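Local coordinates for apical membrane antigen AMA1 (Toxoplasma gondii ME49, PDB 4YIV), which serves host cell invasion as a microneme protein of the moving junction, the ring formed between the parasite's apical tip and the host membrane, at residues K227-A232 against S331-G336; R234-G239 against D321-D326; C246-E251 against Y300-V305; T253-E258 against K312-D317. All blocks are in the same frame, centred on the assembly; numbering follows the deposited sequence.

Interaction 1 (K227-A232 against S331-G336)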
loop_
_atom_site.group_PDB
_atom_site.type_symbol
_atom_site.label_atom_id
_atom_site.label_comp_id
_atom_site.label_asym_id
_atom_site.label_seq_id
_atom_site.Cartn_x
_atom_site.Cartn_y
_atom_site.Cartn_z
ATOM N N LYS A 227 -4.984 11.147 3.968
ATOM C CA LYS A 227 -5.145 11.085 2.521
ATOM C C LYS A 227 -5.097 9.684 1.961
ATOM O O LYS A 227 -5.339 9.515 0.765
ATOM C CB LYS A 227 -4.076 11.915 1.840
ATOM C CG LYS A 227 -4.202 13.379 2.129
ATOM C CD LYS A 227 -5.625 13.853 1.734
ATOM C CE LYS A 227 -5.692 15.288 1.330
ATOM N NZ LYS A 227 -7.075 15.581 0.753
ATOM N N CYS A 228 -4.801 8.706 2.820
ATOM C CA CYS A 228 -4.510 7.323 2.405
ATOM C C CYS A 228 -5.431 6.351 3.162
ATOM O O CYS A 228 -5.816 6.638 4.327
ATOM C CB CYS A 228 -3.026 7.010 2.651
ATOM S SG CYS A 228 -1.836 8.070 1.744
ATOM N N PRO A 229 -5.873 5.251 2.493
ATOM C CA PRO A 229 -6.830 4.347 3.099
ATOM C C PRO A 229 -6.085 3.313 3.929
ATOM O O PRO A 229 -6.032 2.128 3.580
ATOM C CB PRO A 229 -7.539 3.735 1.898
ATOM C CG PRO A 229 -6.462 3.621 0.889
ATOM C CD PRO A 229 -5.558 4.824 1.106
ATOM N N ASN A 230 -5.479 3.777 5.016
ATOM C CA ASN A 230 -4.526 2.969 5.767
ATOM C C ASN A 230 -5.099 1.693 6.351
ATOM O O ASN A 230 -4.444 0.642 6.350
ATOM C CB ASN A 230 -3.923 3.797 6.903
ATOM C CG ASN A 230 -3.126 4.985 6.386
ATOM O OD1 ASN A 230 -2.154 4.806 5.660
ATOM N ND2 ASN A 230 -3.546 6.197 6.731
ATOM N N GLN A 231 -6.328 1.790 6.837
ATOM C CA GLN A 231 -7.030 0.654 7.433
ATOM C C GLN A 231 -8.232 0.149 6.620
ATOM O O GLN A 231 -8.856 0.889 5.854
ATOM C CB GLN A 231 -7.516 1.029 8.834
ATOM C CG GLN A 231 -6.527 0.670 9.948
ATOM C CD GLN A 231 -5.178 1.342 9.772
ATOM O OE1 GLN A 231 -4.173 0.713 9.414
ATOM N NE2 GLN A 231 -5.159 2.633 9.997
ATOM N N ALA A 232 -8.525 -1.127 6.789
ATOM C CA ALA A 232 -9.775 -1.726 6.304
ATOM C C ALA A 232 -10.988 -0.975 6.894
ATOM O O ALA A 232 -10.906 -0.353 7.962
ATOM C CB ALA A 232 -9.823 -3.180 6.676
ATOM N N SER A 331 -14.558 -3.473 3.521
ATOM C CA SER A 331 -13.937 -2.879 2.334
ATOM C C SER A 331 -12.446 -2.656 2.509
ATOM O O SER A 331 -11.994 -2.078 3.511
ATOM C CB SER A 331 -14.646 -1.573 1.993
ATOM O OG SER A 331 -15.972 -1.828 1.523
ATOM N N TYR A 332 -11.699 -3.134 1.509
ATOM C CA TYR A 332 -10.237 -3.173 1.469
ATOM C C TYR A 332 -9.711 -2.404 0.282
ATOM O O TYR A 332 -10.420 -2.227 -0.710
ATOM C CB TYR A 332 -9.728 -4.610 1.350
ATOM C CG TYR A 332 -10.139 -5.518 2.498
ATOM C CD1 TYR A 332 -9.639 -5.324 3.792
ATOM C CD2 TYR A 332 -11.027 -6.552 2.289
ATOM C CE1 TYR A 332 -10.017 -6.161 4.836
ATOM C CE2 TYR A 332 -11.403 -7.398 3.327
ATOM C CZ TYR A 332 -10.894 -7.192 4.597
ATOM O OH TYR A 332 -11.280 -8.034 5.612
ATOM N N THR A 333 -8.468 -1.957 0.368
ATOM C CA THR A 333 -7.775 -1.491 -0.814
ATOM C C THR A 333 -6.414 -2.115 -0.881
ATOM O O THR A 333 -5.895 -2.686 0.103
ATOM C CB THR A 333 -7.607 0.054 -0.856
ATOM O OG1 THR A 333 -6.543 0.453 0.008
ATOM C CG2 THR A 333 -8.872 0.736 -0.456
ATOM N N ALA A 334 -5.826 -2.034 -2.075
ATOM C CA ALA A 334 -4.485 -2.501 -2.292
ATOM C C ALA A 334 -3.467 -1.855 -1.360
ATOM O O ALA A 334 -2.408 -2.446 -1.049
ATOM C CB ALA A 334 -4.102 -2.256 -3.792
ATOM N N ALA A 335 -3.760 -0.636 -0.907
ATOM C CA ALA A 335 -2.793 0.109 -0.093
ATOM C C ALA A 335 -2.897 -0.195 1.407
ATOM O O ALA A 335 -1.897 -0.108 2.129
ATOM C CB ALA A 335 -2.969 1.618 -0.295
ATOM N N GLY A 336 -4.094 -0.533 1.867
ATOM C CA GLY A 336 -4.339 -0.622 3.292
ATOM C C GLY A 336 -4.081 -1.954 3.967
ATOM O O GLY A 336 -3.696 -2.942 3.337
HETATM O O HOH W 1 -7.534 0.249 2.683
HETATM O O HOH W 2 -10.212 0.359 3.372
#

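Interaction 2 (R234-G239 against D321-D326)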
loop_
_atom_site.group_PDB
_atom_site.type_symbol
_atom_site.label_atom_id
_atom_site.label_comp_id
_atom_site.label_asym_id
_atom_site.label_seq_id
_atom_site.Cartn_x
_atom_site.Cartn_y
_atom_site.Cartn_z
ATOM N N ARG A 234 -14.707 -1.528 8.164
ATOM C CA ARG A 234 -15.637 -2.560 8.587
ATOM C C ARG A 234 -17.060 -2.052 8.457
ATOM O O ARG A 234 -17.314 -0.891 8.767
ATOM C CB ARG A 234 -15.354 -2.970 10.047
ATOM C CG ARG A 234 -16.193 -4.126 10.539
ATOM C CD ARG A 234 -15.704 -4.654 11.882
ATOM N NE ARG A 234 -15.729 -3.618 12.911
ATOM C CZ ARG A 234 -16.713 -3.437 13.791
ATOM N NH1 ARG A 234 -17.778 -4.235 13.803
ATOM N NH2 ARG A 234 -16.624 -2.450 14.675
ATOM N N GLY A 235 -17.972 -2.909 7.990
ATOM C CA GLY A 235 -19.403 -2.627 8.034
ATOM C C GLY A 235 -19.971 -1.817 6.883
ATOM O O GLY A 235 -21.113 -1.346 6.926
ATOM N N TYR A 236 -19.188 -1.659 5.825
ATOM C CA TYR A 236 -19.635 -0.892 4.667
ATOM C C TYR A 236 -19.056 -1.523 3.399
ATOM O O TYR A 236 -17.943 -2.057 3.450
ATOM C CB TYR A 236 -19.193 0.564 4.756
ATOM C CG TYR A 236 -19.861 1.387 5.850
ATOM C CD1 TYR A 236 -21.045 2.087 5.613
ATOM C CD2 TYR A 236 -19.283 1.492 7.104
ATOM C CE1 TYR A 236 -21.640 2.858 6.623
ATOM C CE2 TYR A 236 -19.866 2.256 8.106
ATOM C CZ TYR A 236 -21.042 2.931 7.864
ATOM O OH TYR A 236 -21.603 3.679 8.876
ATOM N N ARG A 237 -19.836 -1.476 2.311
ATOM C CA ARG A 237 -19.379 -1.792 0.944
ATOM C C ARG A 237 -19.066 -0.531 0.190
ATOM O O ARG A 237 -19.860 0.420 0.201
ATOM C CB ARG A 237 -20.443 -2.545 0.161
ATOM C CG ARG A 237 -20.898 -3.815 0.770
ATOM C CD ARG A 237 -22.007 -4.428 -0.103
ATOM N NE ARG A 237 -22.493 -5.693 0.436
ATOM C CZ ARG A 237 -23.271 -6.532 -0.227
ATOM N NH1 ARG A 237 -23.652 -7.652 0.356
ATOM N NH2 ARG A 237 -23.633 -6.263 -1.476
ATOM N N PHE A 238 -17.914 -0.513 -0.479
ATOM C CA PHE A 238 -17.580 0.571 -1.366
ATOM C C PHE A 238 -18.649 0.638 -2.456
ATOM O O PHE A 238 -19.185 -0.390 -2.867
ATOM C CB PHE A 238 -16.202 0.362 -2.021
ATOM C CG PHE A 238 -15.028 0.641 -1.137
ATOM C CD1 PHE A 238 -15.055 1.641 -0.180
ATOM C CD2 PHE A 238 -13.858 -0.094 -1.303
ATOM C CE1 PHE A 238 -13.939 1.903 0.594
ATOM C CE2 PHE A 238 -12.731 0.161 -0.513
ATOM C CZ PHE A 238 -12.767 1.155 0.421
ATOM N N GLY A 239 -18.933 1.844 -2.922
ATOM C CA GLY A 239 -19.890 2.032 -3.992
ATOM C C GLY A 239 -19.676 3.307 -4.772
ATOM O O GLY A 239 -18.823 4.134 -4.435
ATOM N N ASP A 321 -17.185 6.691 -4.143
ATOM C CA ASP A 321 -17.634 8.028 -3.764
ATOM C C ASP A 321 -18.881 7.942 -2.897
ATOM O O ASP A 321 -19.473 8.959 -2.552
ATOM C CB ASP A 321 -17.855 8.920 -5.011
ATOM C CG ASP A 321 -18.990 8.458 -5.903
ATOM O OD1 ASP A 321 -19.784 7.569 -5.519
ATOM O OD2 ASP A 321 -19.080 9.011 -7.016
ATOM N N CYS A 322 -19.255 6.722 -2.518
ATOM C CA CYS A 322 -20.260 6.512 -1.494
ATOM C C CYS A 322 -20.063 5.123 -0.881
ATOM O O CYS A 322 -19.194 4.347 -1.305
ATOM C CB CYS A 322 -21.678 6.670 -2.062
ATOM S SG CYS A 322 -22.129 5.522 -3.410
ATOM N N LEU A 323 -20.869 4.832 0.129
ATOM C CA LEU A 323 -20.814 3.580 0.855
ATOM C C LEU A 323 -22.194 3.021 1.027
ATOM O O LEU A 323 -23.170 3.764 1.140
ATOM C CB LEU A 323 -20.197 3.763 2.244
ATOM C CG LEU A 323 -18.803 4.362 2.350
ATOM C CD1 LEU A 323 -18.437 4.630 3.811
ATOM C CD2 LEU A 323 -17.823 3.406 1.688
ATOM N N VAL A 324 -22.259 1.709 1.098
ATOM C CA VAL A 324 -23.493 1.005 1.371
ATOM C C VAL A 324 -23.281 0.240 2.658
ATOM O O VAL A 324 -22.310 -0.503 2.779
ATOM C CB VAL A 324 -23.873 0.059 0.204
ATOM C CG1 VAL A 324 -24.969 -0.951 0.605
ATOM C CG2 VAL A 324 -24.277 0.879 -1.007
ATOM N N SER A 325 -24.184 0.423 3.627
ATOM C CA SER A 325 -24.100 -0.291 4.908
ATOM C C SER A 325 -24.290 -1.782 4.747
ATOM O O SER A 325 -25.179 -2.228 4.030
ATOM C CB SER A 325 -25.155 0.245 5.889
ATOM O OG SER A 325 -25.229 1.646 5.790
ATOM N N ASP A 326 -23.480 -2.556 5.456
ATOM C CA ASP A 326 -23.591 -4.006 5.445
ATOM C C ASP A 326 -22.731 -4.522 6.575
ATOM O O ASP A 326 -21.513 -4.527 6.480
ATOM C CB ASP A 326 -23.138 -4.595 4.105
ATOM C CG ASP A 326 -23.139 -6.121 4.095
ATOM O OD1 ASP A 326 -23.536 -6.736 5.117
ATOM O OD2 ASP A 326 -22.733 -6.726 3.069
#

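Interaction 3 (C246-E251 against Y300-V305)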
loop_
_atom_site.group_PDB
_atom_site.type_symbol
_atom_site.label_atom_id
_atom_site.label_comp_id
_atom_site.label_asym_id
_atom_site.label_seq_id
_atom_site.Cartn_x
_atom_site.Cartn_y
_atom_site.Cartn_z
ATOM N N CYS A 246 -26.676 4.937 -4.149
ATOM C CA CYS A 246 -25.332 4.380 -4.027
ATOM C C CYS A 246 -25.361 2.947 -4.493
ATOM O O CYS A 246 -26.041 2.099 -3.903
ATOM C CB CYS A 246 -24.789 4.456 -2.591
ATOM S SG CYS A 246 -23.030 3.910 -2.524
ATOM N N LEU A 247 -24.641 2.679 -5.577
ATOM C CA LEU A 247 -24.522 1.311 -6.083
ATOM C C LEU A 247 -23.216 0.696 -5.581
ATOM O O LEU A 247 -22.121 1.159 -5.941
ATOM C CB LEU A 247 -24.540 1.267 -7.607
ATOM C CG LEU A 247 -25.652 1.972 -8.396
ATOM C CD1 LEU A 247 -25.747 1.371 -9.768
ATOM C CD2 LEU A 247 -26.960 1.863 -7.709
ATOM N N ASP A 248 -23.315 -0.339 -4.767
ATOM C CA ASP A 248 -22.095 -1.005 -4.362
ATOM C C ASP A 248 -21.592 -1.777 -5.569
ATOM O O ASP A 248 -22.322 -1.957 -6.536
ATOM C CB ASP A 248 -22.283 -1.919 -3.159
ATOM C CG ASP A 248 -23.110 -3.167 -3.455
ATOM O OD1 ASP A 248 -22.625 -4.093 -4.148
ATOM O OD2 ASP A 248 -24.234 -3.261 -2.920
ATOM N N TYR A 249 -20.350 -2.248 -5.495
ATOM C CA TYR A 249 -19.703 -2.796 -6.668
ATOM C C TYR A 249 -20.435 -3.995 -7.284
ATOM O O TYR A 249 -20.293 -4.243 -8.482
ATOM C CB TYR A 249 -18.285 -3.207 -6.329
ATOM C CG TYR A 249 -17.313 -2.092 -6.001
ATOM C CD1 TYR A 249 -17.490 -0.795 -6.466
ATOM C CD2 TYR A 249 -16.173 -2.372 -5.247
ATOM C CE1 TYR A 249 -16.597 0.182 -6.172
ATOM C CE2 TYR A 249 -15.269 -1.400 -4.962
ATOM C CZ TYR A 249 -15.477 -0.136 -5.405
ATOM O OH TYR A 249 -14.530 0.805 -5.100
ATOM N N THR A 250 -21.190 -4.755 -6.499
ATOM C CA THR A 250 -21.814 -5.953 -7.048
ATOM C C THR A 250 -22.860 -5.594 -8.114
ATOM O O THR A 250 -23.314 -6.463 -8.845
ATOM C CB THR A 250 -22.484 -6.822 -5.975
ATOM O OG1 THR A 250 -23.554 -6.096 -5.350
ATOM C CG2 THR A 250 -21.469 -7.292 -4.954
ATOM N N GLU A 251 -23.223 -4.321 -8.200
ATOM C CA GLU A 251 -24.233 -3.863 -9.150
ATOM C C GLU A 251 -23.626 -3.336 -10.440
ATOM O O GLU A 251 -24.356 -2.992 -11.362
ATOM C CB GLU A 251 -25.101 -2.756 -8.532
ATOM C CG GLU A 251 -26.009 -3.232 -7.411
ATOM C CD GLU A 251 -27.187 -2.287 -7.181
ATOM O OE1 GLU A 251 -27.925 -1.995 -8.155
ATOM O OE2 GLU A 251 -27.367 -1.828 -6.033
ATOM N N TYR A 300 -9.631 -1.734 -5.397
ATOM C CA TYR A 300 -10.691 -1.579 -4.407
ATOM C C TYR A 300 -11.515 -2.821 -4.331
ATOM O O TYR A 300 -11.802 -3.471 -5.349
ATOM C CB TYR A 300 -11.585 -0.372 -4.769
ATOM C CG TYR A 300 -10.803 0.843 -5.066
ATOM C CD1 TYR A 300 -10.270 1.602 -4.029
ATOM C CD2 TYR A 300 -10.542 1.234 -6.363
ATOM C CE1 TYR A 300 -9.529 2.681 -4.261
ATOM C CE2 TYR A 300 -9.785 2.347 -6.612
ATOM C CZ TYR A 300 -9.289 3.069 -5.549
ATOM O OH TYR A 300 -8.525 4.175 -5.749
ATOM N N GLY A 301 -11.904 -3.200 -3.124
ATOM C CA GLY A 301 -12.756 -4.354 -3.024
ATOM C C GLY A 301 -13.441 -4.505 -1.697
ATOM O O GLY A 301 -13.147 -3.759 -0.741
ATOM N N PHE A 302 -14.377 -5.442 -1.648
ATOM C CA PHE A 302 -14.923 -5.861 -0.357
ATOM C C PHE A 302 -15.328 -7.298 -0.279
ATOM O O PHE A 302 -15.731 -7.941 -1.251
ATOM C CB PHE A 302 -16.124 -4.985 0.059
ATOM C CG PHE A 302 -17.252 -4.911 -0.954
ATOM C CD1 PHE A 302 -18.266 -5.875 -0.986
ATOM C CD2 PHE A 302 -17.310 -3.853 -1.863
ATOM C CE1 PHE A 302 -19.326 -5.763 -1.910
ATOM C CE2 PHE A 302 -18.366 -3.730 -2.769
ATOM C CZ PHE A 302 -19.369 -4.688 -2.787
ATOM N N TYR A 303 -15.169 -7.793 0.937
ATOM C CA TYR A 303 -15.703 -9.056 1.334
ATOM C C TYR A 303 -17.174 -8.882 1.688
ATOM O O TYR A 303 -17.558 -7.872 2.281
ATOM C CB TYR A 303 -14.923 -9.573 2.513
ATOM C CG TYR A 303 -15.507 -10.816 3.066
ATOM C CD1 TYR A 303 -16.498 -10.751 4.032
ATOM C CD2 TYR A 303 -15.081 -12.057 2.630
ATOM C CE1 TYR A 303 -17.049 -11.878 4.547
ATOM C CE2 TYR A 303 -15.643 -13.204 3.140
ATOM C CZ TYR A 303 -16.622 -13.095 4.112
ATOM O OH TYR A 303 -17.212 -14.202 4.663
ATOM N N TYR A 304 -18.000 -9.845 1.297
ATOM C CA TYR A 304 -19.404 -9.864 1.686
ATOM C C TYR A 304 -19.875 -11.305 1.628
ATOM O O TYR A 304 -19.141 -12.179 1.191
ATOM C CB TYR A 304 -20.261 -8.971 0.786
ATOM C CG TYR A 304 -20.402 -9.461 -0.650
ATOM C CD1 TYR A 304 -19.347 -9.369 -1.548
ATOM C CD2 TYR A 304 -21.586 -10.007 -1.094
ATOM C CE1 TYR A 304 -19.472 -9.817 -2.846
ATOM C CE2 TYR A 304 -21.734 -10.456 -2.388
ATOM C CZ TYR A 304 -20.681 -10.362 -3.265
ATOM O OH TYR A 304 -20.839 -10.809 -4.557
ATOM N N VAL A 305 -21.100 -11.537 2.087
ATOM C CA VAL A 305 -21.667 -12.868 2.129
ATOM C C VAL A 305 -22.872 -12.877 1.209
ATOM O O VAL A 305 -23.769 -12.045 1.327
ATOM C CB VAL A 305 -22.064 -13.273 3.548
ATOM C CG1 VAL A 305 -22.725 -14.653 3.539
ATOM C CG2 VAL A 305 -20.832 -13.285 4.436
#

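Interaction 4 (T253-E258 against K312-D317)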
loop_
_atom_site.group_PDB
_atom_site.type_symbol
_atom_site.label_atom_id
_atom_site.label_comp_id
_atom_site.label_asym_id
_atom_site.label_seq_id
_atom_site.Cartn_x
_atom_site.Cartn_y
_atom_site.Cartn_z
ATOM N N THR A 253 -21.223 -3.547 -13.883
ATOM C CA THR A 253 -20.948 -4.608 -14.857
ATOM C C THR A 253 -19.485 -5.034 -14.902
ATOM O O THR A 253 -19.182 -6.209 -15.115
ATOM C CB THR A 253 -21.389 -4.174 -16.281
ATOM O OG1 THR A 253 -22.791 -3.893 -16.264
ATOM C CG2 THR A 253 -21.139 -5.284 -17.302
ATOM N N ASP A 254 -18.565 -4.099 -14.698
ATOM C CA ASP A 254 -17.146 -4.431 -14.802
ATOM C C ASP A 254 -16.551 -4.892 -13.459
ATOM O O ASP A 254 -15.338 -5.036 -13.325
ATOM C CB ASP A 254 -16.361 -3.239 -15.343
ATOM C CG ASP A 254 -16.414 -2.033 -14.420
ATOM O OD1 ASP A 254 -17.425 -1.865 -13.695
ATOM O OD2 ASP A 254 -15.441 -1.246 -14.422
ATOM N N THR A 255 -17.393 -5.133 -12.465
ATOM C CA THR A 255 -16.896 -5.714 -11.222
ATOM C C THR A 255 -16.559 -7.197 -11.349
ATOM O O THR A 255 -17.291 -7.979 -11.930
ATOM C CB THR A 255 -17.924 -5.502 -10.081
ATOM O OG1 THR A 255 -18.075 -4.088 -9.894
ATOM C CG2 THR A 255 -17.431 -6.153 -8.785
ATOM N N VAL A 256 -15.403 -7.573 -10.823
ATOM C CA VAL A 256 -15.021 -8.939 -10.716
ATOM C C VAL A 256 -15.528 -9.437 -9.367
ATOM O O VAL A 256 -15.183 -8.869 -8.322
ATOM C CB VAL A 256 -13.469 -9.109 -10.826
ATOM C CG1 VAL A 256 -13.059 -10.551 -10.624
ATOM C CG2 VAL A 256 -12.965 -8.591 -12.183
ATOM N N ILE A 257 -16.286 -10.527 -9.378
ATOM C CA ILE A 257 -16.734 -11.176 -8.137
ATOM C C ILE A 257 -16.171 -12.581 -8.041
ATOM O O ILE A 257 -16.362 -13.371 -8.949
ATOM C CB ILE A 257 -18.292 -11.239 -8.059
ATOM C CG1 ILE A 257 -18.886 -9.832 -8.071
ATOM C CG2 ILE A 257 -18.745 -12.032 -6.816
ATOM C CD1 ILE A 257 -20.385 -9.785 -8.166
ATOM N N GLU A 258 -15.467 -12.898 -6.957
ATOM C CA GLU A 258 -14.903 -14.223 -6.786
ATOM C C GLU A 258 -15.172 -14.802 -5.402
ATOM O O GLU A 258 -15.253 -14.066 -4.404
ATOM C CB GLU A 258 -13.388 -14.169 -7.074
ATOM C CG GLU A 258 -13.129 -13.750 -8.520
ATOM C CD GLU A 258 -11.673 -13.414 -8.827
ATOM O OE1 GLU A 258 -10.879 -13.257 -7.867
ATOM O OE2 GLU A 258 -11.345 -13.297 -10.044
ATOM N N LYS A 312 -17.770 -13.959 -0.569
ATOM C CA LYS A 312 -17.344 -13.486 -1.894
ATOM C C LYS A 312 -16.523 -12.200 -1.803
ATOM O O LYS A 312 -16.561 -11.484 -0.798
ATOM C CB LYS A 312 -18.564 -13.292 -2.801
ATOM C CG LYS A 312 -19.184 -14.650 -3.162
ATOM C CD LYS A 312 -20.283 -14.540 -4.177
ATOM C CE LYS A 312 -20.767 -15.922 -4.625
ATOM N NZ LYS A 312 -21.803 -15.759 -5.682
ATOM N N CYS A 313 -15.791 -11.923 -2.853
ATOM C CA CYS A 313 -14.968 -10.759 -2.917
ATOM C C CYS A 313 -15.273 -9.997 -4.170
ATOM O O CYS A 313 -15.134 -10.522 -5.220
ATOM C CB CYS A 313 -13.502 -11.137 -2.886
ATOM S SG CYS A 313 -12.390 -9.741 -2.824
ATOM N N ALA A 314 -15.713 -8.765 -4.024
ATOM C CA ALA A 314 -16.014 -7.910 -5.164
ATOM C C ALA A 314 -14.908 -6.918 -5.370
ATOM O O ALA A 314 -14.599 -6.139 -4.463
ATOM C CB ALA A 314 -17.309 -7.185 -4.971
ATOM N N LEU A 315 -14.361 -6.905 -6.585
ATOM C CA LEU A 315 -13.234 -6.054 -6.951
ATOM C C LEU A 315 -13.516 -5.110 -8.112
ATOM O O LEU A 315 -14.116 -5.505 -9.128
ATOM C CB LEU A 315 -12.058 -6.915 -7.324
ATOM C CG LEU A 315 -11.641 -7.977 -6.319
ATOM C CD1 LEU A 315 -10.749 -8.955 -6.984
ATOM C CD2 LEU A 315 -10.875 -7.306 -5.230
ATOM N N SER A 316 -13.093 -3.864 -7.957
ATOM C CA SER A 316 -13.386 -2.816 -8.945
ATOM C C SER A 316 -12.241 -1.813 -9.050
ATOM O O SER A 316 -11.471 -1.659 -8.096
ATOM C CB SER A 316 -14.673 -2.100 -8.554
ATOM O OG SER A 316 -14.903 -0.994 -9.387
ATOM N N ASP A 317 -12.116 -1.139 -10.199
ATOM C CA ASP A 317 -11.186 -0.028 -10.363
ATOM C C ASP A 317 -11.883 1.318 -10.210
ATOM O O ASP A 317 -11.272 2.366 -10.414
ATOM C CB ASP A 317 -10.467 -0.096 -11.719
ATOM C CG ASP A 317 -11.422 0.004 -12.917
ATOM O OD1 ASP A 317 -12.639 0.178 -12.706
ATOM O OD2 ASP A 317 -10.941 -0.078 -14.079
HETATM O O HOH W 3 -16.618 -2.024 -11.082
HETATM O O HOH W 4 -13.021 -4.986 -11.749
HETATM O O HOH W 5 -13.680 -2.578 -12.459
#

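Interaction 1 (K227-A232 against S331-G336)
Thr333 OG1, set against the ring of Pro229, is held from three quarters. Thr333 OG1 accepts a hydrogen bond from the backbone N of Ala335 at 3.1 Å and another from that of Gly336 at 3.2 Å, which makes an ST turn and ST motif where the strand ends. Water 1 is the third partner, 2.9 Å from Thr333 OG1, and bridges to Pro229 O, 2.6 Å from the water, on the other segment. With chi1 at 78°, OG1 stands between the backbone N and the carbonyl carbon, where it can reach these amides and still meet Pro229 CG at 3.3 Å; the two side chains cross at about a right angle. Pro229 centres an inverse gamma turn, and the CA of Gly336, which bears no side chain, lies close against its carbonyl and that of Asn230. Further along, water 2 links Gln231 O (2.9 Å) to Ser331 O (3.0 Å), while Ala232 CB packs obliquely on the Tyr332 ring, 3.5 Å from CE1. Direct contact is thus van der Waals packing, and two waters bridge the polar atoms. The loop after helix 224-227 is thereby laid along the end of strand 329-333. Asn230 bonds to Trp62 in strand 61-62 of the other five-stranded sheet, Cys228 is in disulfide linkage with Cys59, and the Tyr332 ring lies beside helix 263-272.

Interaction 2 (R234-G239 against D321-D326)
Backbone hydrogen bonds join Arg237 and Val324 in both directions, Arg237 N to Val324 O at 2.7 Å and Val324 N to Arg237 O at 2.9 Å, at the middle of an antiparallel strand pair. Tyr236 with Ser325 and Phe238 with Leu323 form the non-hydrogen-bonded pairs. Asp326 N adds a bond to Gly235 O at one end. At the other, Gly239 O accepts from Asp321 N at 3.1 Å and from Cys322 N at 3.2 Å, a classic beta bulge. The charged contact is a salt bridge in which Arg237 holds one oxygen side-on: Asp326 OD2 receives NE at 2.8 Å through its anti lone pair and NH1 at 3.0 Å from above the carboxylate plane. That oxygen lies at the edge of the guanidinium, whose plane is turned 51° from the carboxylate. Asp326 OD1 is held separately by Ala328 N. Apolar contacts gather on the face carrying Tyr236, Leu323 and Phe238. Leu323 CD1 sits over one face of the Tyr236 ring, and CD2 of the same leucine meets the Phe238 ring edge at CD1, 3.8 Å away. Strand 236-242 is the middle of a three-stranded sheet, with 245-248 on its other side and Cys246 disulfide-bonded to Cys322. Arg237 packs against Phe302 and Tyr304 of strand 300-305, while strand 392-397 and helix 13-16 pack on the tyrosine-leucine face.

Interaction 3 (C246-E251 against Y300-V305)
The rings of Tyr249 and Phe302 lie nearly parallel, with planes 20° apart, but are slid so far that they barely overlap, their centroids 5.7 Å from each other. The closest touch is at their rims, Tyr249 CD2 to Phe302 CE2 at 3.6 Å. Beyond it the phenol end of Tyr249 runs on to Tyr300, placing OH 3.2 Å from CB; OH also makes a weak hydrogen bond to Gln318 O. Phe302 has its CG between the backbone N and the carbonyl carbon (chi1 55°), which lifts the ring toward the 249-251 turn. Asp248 OD1 meets that ring at its edge, 3.6 Å from CZ, with the carboxylate turned 84° from the ring plane. The Thr250 and Tyr304 side chains come from opposite directions, and Thr250 CG2 meets the ring obliquely, 3.6 Å from Tyr304 CZ. Asp248 OD1 also accepts from Thr250 N (2.8 Å), an Asx turn, and separately from Thr250 OG1 through its syn lone pair. The 3-10 turn after strand 245-248 thus meets strand 300-305 mainly through side chains. The chemistry is largely aromatic and apolar, with one buried carboxylate at its edge, doubly held on OD1; a long, weak ion pair from OD2 to Arg237 probably helps offset its charge.

Interaction 4 (T253-E258 against K312-D317)
A chi1 of -62° in Thr255 leaves OG1 beside the backbone N and swings the methyl CG2 onto Leu315 O, 3.4 Å away, with Ala314 CB also in touch. Asp254 and Asp317 each turn CG between the backbone N and the carbonyl carbon, at chi1 63° and 62°, and so bring Asp254 OD2 within 3.6 Å of Asp317 OD1. These like charges probably repel, though both residues are exposed and water lies close by. Water 3 ties Asp254 OD1 and Thr255 OG1 to Ser316 OG; Thr255 OG1 also bonds to Tyr249 O, and Ser316 OG to Gln318 N. Water 4 lies between Asp254 O and Leu315 O, and water 5, near Asp254 O, accepts from Asp317 N. From Val256 onward direct hydrogen bonds replace the waters. Strand 256-259 is an edge strand of a five-stranded antiparallel sheet with the strand order 1-5-3-4-2, and 311-316 is its neighbour, in keeping with the PAN-domain architecture of this protein. Leu315 N reaches Val256 O at 2.7 Å, answered by Val256 N to Leu315 O at 3.0 Å. Glu258 and Cys313 repeat the exchange, Cys313 N to Glu258 O measuring 2.7 Å and Glu258 N to Cys313 O 3.0 Å. On one face Ile257 CG2 touches Lys312 CD at 4.0 Å, and Ala314 lies next to Ile257; Tyr304 of strand 300-305 also touches all three. On the other, Val256 and Leu315 pack together near Arg298, Glu258 OE1 forms a salt bridge with Lys269, and Cys313 is disulfide-bonded to Cys266, tying the sheet to helix 263-272.

How the interactions relate
From the N terminus, the chain passes 227-232, 234-239, 246-251 and 253-258 before any partner arrives. Segment 300-305 then closes interaction 3 and 312-317 closes interaction 4; because their segments alternate, these two contacts cross. Interaction 2 closes next, at 321-326, and encloses both, and interaction 1, completed at 331-336, encircles all three. Interactions 1, 3 and 4 share the five-stranded sheet, while interactions 2 and 3, whose centres lie about 7 Å apart, both reach the three-stranded one. Tyr332 N to Gly301 O joins interactions 1 and 3, Tyr304 O to Lys312 N links interactions 3 and 4, and Ser331 OG to Tyr236 O links 1 and 2.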